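Local coordinates for protein acyl-CoA dehydrogenase FadE3 (Mycobacterium smegmatis, PDB 4IV6) that belongs to the acyl-CoA dehydrogenase family of flavoproteins and holds dihydroflavine-adenine dinucleotide in a mainly helical, four-chain assembly, at residues B[20-23]-B[24-28]; B[93-96]-B[97-101]. All coordinates share one frame; numbering follows the deposited sequence. Where two conformers were deposited one is given.

Interaction 1: residues B[20-23]-B[24-28]; sequences DFVE and KQVKP
E23 sets CG beside its backbone N and bends at chi2 (-65°), which folds its carboxylate back toward the start of the helix, and the extended chain of K27 runs back beside it. The two meet in an i to i+4 salt bridge: NZ of K27 lies 2.8 Å from OE2 of E23, on the syn side of the carboxylate and 17° out of its plane. OE2 has a second cationic partner in R80 of helix 68-81, so one oxygen ties the end of helix 9-26 to its neighbour. On the buried side, F21 has CG anti to its backbone N (chi1 161°), and its ring reaches V26. CG2 of V26 sits over one ring face, offset toward the rim, in a CH-pi contact 3.9 Å from the centroid of the F21 ring. The amide of Q25 stands at the ring edge, CD of Q25 3.8 Å from CD1 of F21, its plane nearly perpendicular to the ring. A flat phenyl suits this place, since F21 also packs on L43, T46 and M47 of helix 41-50 and on L78 of helix 68-81. The backbone widens here into a pi-type turn: O of F21 accepts from N of Q25 at 2.8 Å and from N of V26 at 3.0 Å. K27 N continues the wider spacing, bonding to O of V22 at 3.0 Å. Apolar residues thus face the neighbouring helices, whereas the acid gathers two basic groups; its negative charge probably offsets the closeness of K27 and R80 and would itself be stabilised by them.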
ATOM      1  N   ASP B  20       6.132 -15.454  31.192  1.00 22.69           N
ATOM      2  CA  ASP B  20       5.507 -15.358  32.510  0.50 24.09           C
ATOM      3  C   ASP B  20       5.865 -14.061  33.214  1.00 23.38           C
ATOM      4  O   ASP B  20       5.015 -13.423  33.815  1.00 24.55           O
ATOM      5  CB  ASP B  20       5.916 -16.544  33.379  0.50 25.83           C
ATOM      6  CG  ASP B  20       5.215 -17.797  32.974  0.50 27.61           C
ATOM      7  OD1 ASP B  20       4.376 -17.691  32.050  0.50 27.91           O
ATOM      8  OD2 ASP B  20       5.471 -18.865  33.574  0.50 29.48           O
ATOM      9  N   PHE B  21       7.132 -13.676  33.130  1.00 22.39           N
ATOM     10  CA  PHE B  21       7.624 -12.411  33.679  1.00 22.13           C
ATOM     11  C   PHE B  21       6.868 -11.253  33.042  1.00 21.51           C
ATOM     12  O   PHE B  21       6.454 -10.319  33.730  1.00 21.48           O
ATOM     13  CB  PHE B  21       9.128 -12.296  33.404  1.00 21.36           C
ATOM     14  CG  PHE B  21       9.699 -10.898  33.484  1.00 20.66           C
ATOM     15  CD1 PHE B  21       9.837 -10.260  34.689  1.00 21.87           C
ATOM     16  CD2 PHE B  21      10.198 -10.282  32.355  1.00 19.64           C
ATOM     17  CE1 PHE B  21      10.395  -8.981  34.757  1.00 21.60           C
ATOM     18  CE2 PHE B  21      10.765  -9.012  32.416  1.00 19.47           C
ATOM     19  CZ  PHE B  21      10.875  -8.373  33.616  1.00 20.05           C
ATOM     20  N   VAL B  22       6.637 -11.355  31.736  1.00 20.93           N
ATOM     21  CA  VAL B  22       5.915 -10.307  31.021  1.00 20.57           C
ATOM     22  C   VAL B  22       4.450 -10.246  31.491  1.00 21.76           C
ATOM     23  O   VAL B  22       3.962  -9.171  31.818  1.00 21.73           O
ATOM     24  CB  VAL B  22       6.062 -10.461  29.506  1.00 20.06           C
ATOM     25  CG1 VAL B  22       4.983  -9.675  28.743  1.00 20.68           C
ATOM     26  CG2 VAL B  22       7.443 -10.029  29.092  1.00 18.98           C
ATOM     27  N   GLU B  23       3.783 -11.390  31.537  1.00 22.65           N
ATOM     28  CA  GLU B  23       2.405 -11.450  31.964  1.00 24.83           C
ATOM     29  C   GLU B  23       2.204 -11.029  33.426  1.00 25.88           C
ATOM     30  O   GLU B  23       1.313 -10.276  33.702  1.00 26.30           O
ATOM     31  CB  GLU B  23       1.821 -12.850  31.751  1.00 26.43           C
ATOM     32  CG  GLU B  23       1.715 -13.281  30.295  1.00 26.01           C
ATOM     33  CD  GLU B  23       0.731 -12.412  29.537  1.00 26.71           C
ATOM     34  OE1 GLU B  23      -0.428 -12.359  29.940  1.00 27.70           O
ATOM     35  OE2 GLU B  23       1.159 -11.733  28.585  1.00 25.76           O
ATOM     36  N   LYS B  24       3.047 -11.495  34.342  1.00 26.42           N
ATOM     37  CA  LYS B  24       2.806 -11.278  35.783  1.00 28.71           C
ATOM     38  C   LYS B  24       3.472 -10.023  36.345  1.00 27.95           C
ATOM     39  O   LYS B  24       2.934  -9.374  37.246  1.00 27.83           O
ATOM     40  CB  LYS B  24       3.288 -12.473  36.592  1.00 30.69           C
ATOM     41  CG  LYS B  24       2.775 -13.835  36.128  1.00 32.78           C
ATOM     42  CD  LYS B  24       1.279 -13.974  36.257  1.00 36.10           C
ATOM     43  CE  LYS B  24       0.796 -15.340  35.733  1.00 38.47           C
ATOM     44  NZ  LYS B  24       1.329 -16.491  36.513  1.00 39.07           N
ATOM     45  N   GLN B  25       4.639  -9.670  35.816  1.00 26.44           N
ATOM     46  CA  GLN B  25       5.402  -8.551  36.381  1.00 26.40           C
ATOM     47  C   GLN B  25       5.393  -7.312  35.512  1.00 24.87           C
ATOM     48  O   GLN B  25       5.267  -6.214  36.023  1.00 24.84           O
ATOM     49  CB  GLN B  25       6.825  -9.000  36.718  1.00 27.29           C
ATOM     50  CG  GLN B  25       6.847 -10.342  37.452  1.00 30.61           C
ATOM     51  CD  GLN B  25       8.186 -10.707  38.057  1.00 33.08           C
ATOM     52  OE1 GLN B  25       8.843  -9.887  38.667  1.00 35.60           O
ATOM     53  NE2 GLN B  25       8.582 -11.961  37.911  1.00 35.49           N
ATOM     54  N   VAL B  26       5.524  -7.455  34.201  1.00 23.79           N
ATOM     55  CA  VAL B  26       5.616  -6.275  33.345  1.00 22.73           C
ATOM     56  C   VAL B  26       4.265  -5.608  33.108  1.00 24.09           C
ATOM     57  O   VAL B  26       4.077  -4.412  33.392  1.00 24.33           O
ATOM     58  CB  VAL B  26       6.259  -6.596  31.980  1.00 21.23           C
ATOM     59  CG1 VAL B  26       6.303  -5.352  31.105  1.00 20.06           C
ATOM     60  CG2 VAL B  26       7.650  -7.149  32.194  1.00 21.17           C
ATOM     61  N   LYS B  27       3.317  -6.374  32.606  1.00 25.58           N
ATOM     62  CA  LYS B  27       2.028  -5.803  32.191  1.00 27.41           C
ATOM     63  C   LYS B  27       1.239  -5.037  33.247  1.00 29.03           C
ATOM     64  O   LYS B  27       0.592  -4.052  32.929  1.00 30.21           O
ATOM     65  CB  LYS B  27       1.150  -6.888  31.598  1.00 28.86           C
ATOM     66  CG  LYS B  27       1.636  -7.309  30.227  1.00 27.80           C
ATOM     67  CD  LYS B  27       0.663  -8.284  29.629  1.00 29.68           C
ATOM     68  CE  LYS B  27       0.964  -8.510  28.176  1.00 28.58           C
ATOM     69  NZ  LYS B  27      -0.130  -9.361  27.687  1.00 30.80           N
ATOM     70  N   PRO B  28       1.289  -5.468  34.498  1.00 30.61           N
ATOM     71  CA  PRO B  28       0.565  -4.702  35.511  1.00 32.44           C
ATOM     72  C   PRO B  28       1.173  -3.347  35.887  1.00 31.30           C
ATOM     73  O   PRO B  28       0.508  -2.571  36.571  1.00 32.97           O
ATOM     74  CB  PRO B  28       0.600  -5.623  36.735  1.00 34.64           C
ATOM     75  CG  PRO B  28       0.816  -6.993  36.171  1.00 34.35           C
ATOM     76  CD  PRO B  28       1.742  -6.767  35.017  1.00 31.39           C
TER

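Interaction 2: residues B[93-96]-B[97-101]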
ATOM      1  N   THR B  93      23.871  -7.028  24.053  1.00 15.57           N
ATOM      2  CA  THR B  93      24.098  -8.279  23.317  1.00 16.05           C
ATOM      3  C   THR B  93      25.089  -8.106  22.144  1.00 16.10           C
ATOM      4  O   THR B  93      25.986  -8.931  21.922  1.00 16.34           O
ATOM      5  CB  THR B  93      22.774  -8.851  22.780  1.00 16.05           C
ATOM      6  OG1 THR B  93      21.776  -8.858  23.830  1.00 16.05           O
ATOM      7  CG2 THR B  93      22.985 -10.247  22.266  1.00 16.56           C
ATOM      8  N   VAL B  94      24.919  -7.036  21.395  1.00 15.53           N
ATOM      9  CA  VAL B  94      25.803  -6.779  20.271  1.00 15.99           C
ATOM     10  C   VAL B  94      27.239  -6.623  20.779  1.00 16.21           C
ATOM     11  O   VAL B  94      28.150  -7.203  20.208  1.00 16.32           O
ATOM     12  CB  VAL B  94      25.334  -5.561  19.461  1.00 16.21           C
ATOM     13  CG1 VAL B  94      26.333  -5.213  18.384  1.00 16.65           C
ATOM     14  CG2 VAL B  94      23.967  -5.844  18.830  1.00 16.64           C
ATOM     15  N   VAL B  95      27.437  -5.880  21.876  1.00 15.86           N
ATOM     16  CA  VAL B  95      28.795  -5.713  22.419  1.00 16.18           C
ATOM     17  C   VAL B  95      29.341  -7.048  22.901  1.00 16.70           C
ATOM     18  O   VAL B  95      30.532  -7.340  22.684  1.00 16.97           O
ATOM     19  CB  VAL B  95      28.875  -4.683  23.571  1.00 15.84           C
ATOM     20  CG1 VAL B  95      30.279  -4.634  24.159  1.00 16.11           C
ATOM     21  CG2 VAL B  95      28.459  -3.313  23.086  1.00 15.59           C
ATOM     22  N   SER B  96      28.494  -7.855  23.560  1.00 17.15           N
ATOM     23  CA  SER B  96      28.883  -9.190  23.976  1.00 17.52           C
ATOM     24  C   SER B  96      29.446  -9.954  22.782  1.00 18.38           C
ATOM     25  O   SER B  96      30.506 -10.563  22.859  1.00 18.51           O
ATOM     26  CB  SER B  96      27.715  -9.974  24.614  1.00 17.85           C
ATOM     27  OG  SER B  96      27.213  -9.369  25.794  1.00 17.66           O
ATOM     28  N   LYS B  97      28.742  -9.920  21.666  1.00 19.20           N
ATOM     29  CA  LYS B  97      29.198 -10.629  20.472  1.00 20.29           C
ATOM     30  C   LYS B  97      30.498 -10.077  19.897  1.00 19.84           C
ATOM     31  O   LYS B  97      31.369 -10.837  19.480  1.00 19.47           O
ATOM     32  CB  LYS B  97      28.089 -10.596  19.418  1.00 21.78           C
ATOM     33  CG  LYS B  97      28.382 -11.379  18.142  1.00 23.92           C
ATOM     34  CD  LYS B  97      28.239 -12.874  18.352  1.00 25.55           C
ATOM     35  CE  LYS B  97      28.375 -13.618  17.034  1.00 27.36           C
ATOM     36  NZ  LYS B  97      28.371 -15.095  17.248  1.00 28.32           N
ATOM     37  N   LEU B  98      30.624  -8.756  19.817  1.00 19.39           N
ATOM     38  CA  LEU B  98      31.860  -8.161  19.334  1.00 19.79           C
ATOM     39  C   LEU B  98      33.087  -8.583  20.168  1.00 20.06           C
ATOM     40  O   LEU B  98      34.154  -8.872  19.614  1.00 19.73           O
ATOM     41  CB  LEU B  98      31.772  -6.643  19.308  1.00 19.35           C
ATOM     42  CG  LEU B  98      30.788  -6.088  18.293  1.00 19.37           C
ATOM     43  CD1 LEU B  98      30.763  -4.574  18.403  1.00 19.06           C
ATOM     44  CD2 LEU B  98      31.120  -6.546  16.883  1.00 20.01           C
ATOM     45  N   LEU B  99      32.923  -8.610  21.484  1.00 19.50           N
ATOM     46  CA  LEU B  99      33.976  -9.077  22.379  1.00 20.30           C
ATOM     47  C   LEU B  99      34.338 -10.529  22.085  1.00 20.96           C
ATOM     48  O   LEU B  99      35.511 -10.867  21.971  1.00 21.64           O
ATOM     49  CB  LEU B  99      33.549  -8.939  23.843  1.00 20.40           C
ATOM     50  CG  LEU B  99      33.754  -7.573  24.506  1.00 20.80           C
ATOM     51  CD1 LEU B  99      32.908  -7.449  25.769  1.00 20.94           C
ATOM     52  CD2 LEU B  99      35.222  -7.377  24.851  1.00 21.71           C
ATOM     53  N   LEU B 100      33.340 -11.391  21.957  1.00 20.87           N
ATOM     54  CA  LEU B 100      33.626 -12.780  21.638  1.00 21.43           C
ATOM     55  C   LEU B 100      34.312 -12.913  20.281  1.00 21.60           C
ATOM     56  O   LEU B 100      35.265 -13.651  20.169  1.00 21.82           O
ATOM     57  CB  LEU B 100      32.364 -13.594  21.660  1.00 21.85           C
ATOM     58  CG  LEU B 100      31.870 -13.813  23.091  1.00 22.23           C
ATOM     59  CD1 LEU B 100      30.393 -14.137  23.038  1.00 22.31           C
ATOM     60  CD2 LEU B 100      32.658 -14.910  23.792  1.00 22.95           C
ATOM     61  N   LEU B 101      33.852 -12.180  19.277  1.00 21.23           N
ATOM     62  CA  LEU B 101      34.403 -12.327  17.913  1.00 22.04           C
ATOM     63  C   LEU B 101      35.802 -11.765  17.757  1.00 21.93           C
ATOM     64  O   LEU B 101      36.630 -12.358  17.079  1.00 22.23           O
ATOM     65  CB  LEU B 101      33.481 -11.668  16.862  1.00 22.06           C
ATOM     66  CG  LEU B 101      32.133 -12.361  16.590  1.00 22.71           C
ATOM     67  CD1 LEU B 101      31.342 -11.599  15.531  1.00 22.84           C
ATOM     68  CD2 LEU B 101      32.316 -13.809  16.161  1.00 24.05           C
TER
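V95 and L99, one helical turn apart, lie side by side and point the same way, with CG1 of V95 4.2 Å from CD1 of L99. V94 and L98 make a looser pair, 4.5 Å between CG1 of V94 and CD1 of L98. The tighter packing is against the backbone: CG of L98 rests 3.4 Å from O of V94, and CG of L100 3.5 Å from O of S96. Each of these leucines places CG beside its own backbone N, which turns the branch back along the preceding turn. Branched aliphatic residues fit because strand 122-125 lies against V94, V95 and L98, while helix 105-116 packs on L99. S96, small enough for its buried place, has its hydroxyl bonded to O of H92. K97 is looser and partly exposed: CB stays near O of V94, but its chain leads away from the preceding turn and touches V244; L101 is exposed. Regular i to i+4 bonds join the turns, from K97 N to T93 O at 2.9 Å through L100 N to S96 O at 3.1 Å. With its backbone polar groups paired, the helix can bury an apolar surface, while K97 probably keeps its charge on the face turned from strand 122-125.

Following the chain from the N terminus, interaction 1 comes first, at the end of helix 9-26, and interaction 2 follows in the later half of helix 83-102. Each lies within one continuous stretch, so neither closes a long loop, and the two run in series without nesting or crossing. Both belong to the N-terminal domain of the family. The centres of interactions 1 and 2 are about 29 Å apart, and the two do not touch. Residues 20-28 join their helix to helices 41-50 and 68-81, at a partly exposed site. Residues 93-101 are more deeply set, between helices 105-116 and 234-270 and strand 122-125, with the V95 side chain about 9 Å from a bound dihydroflavine-adenine dinucleotide.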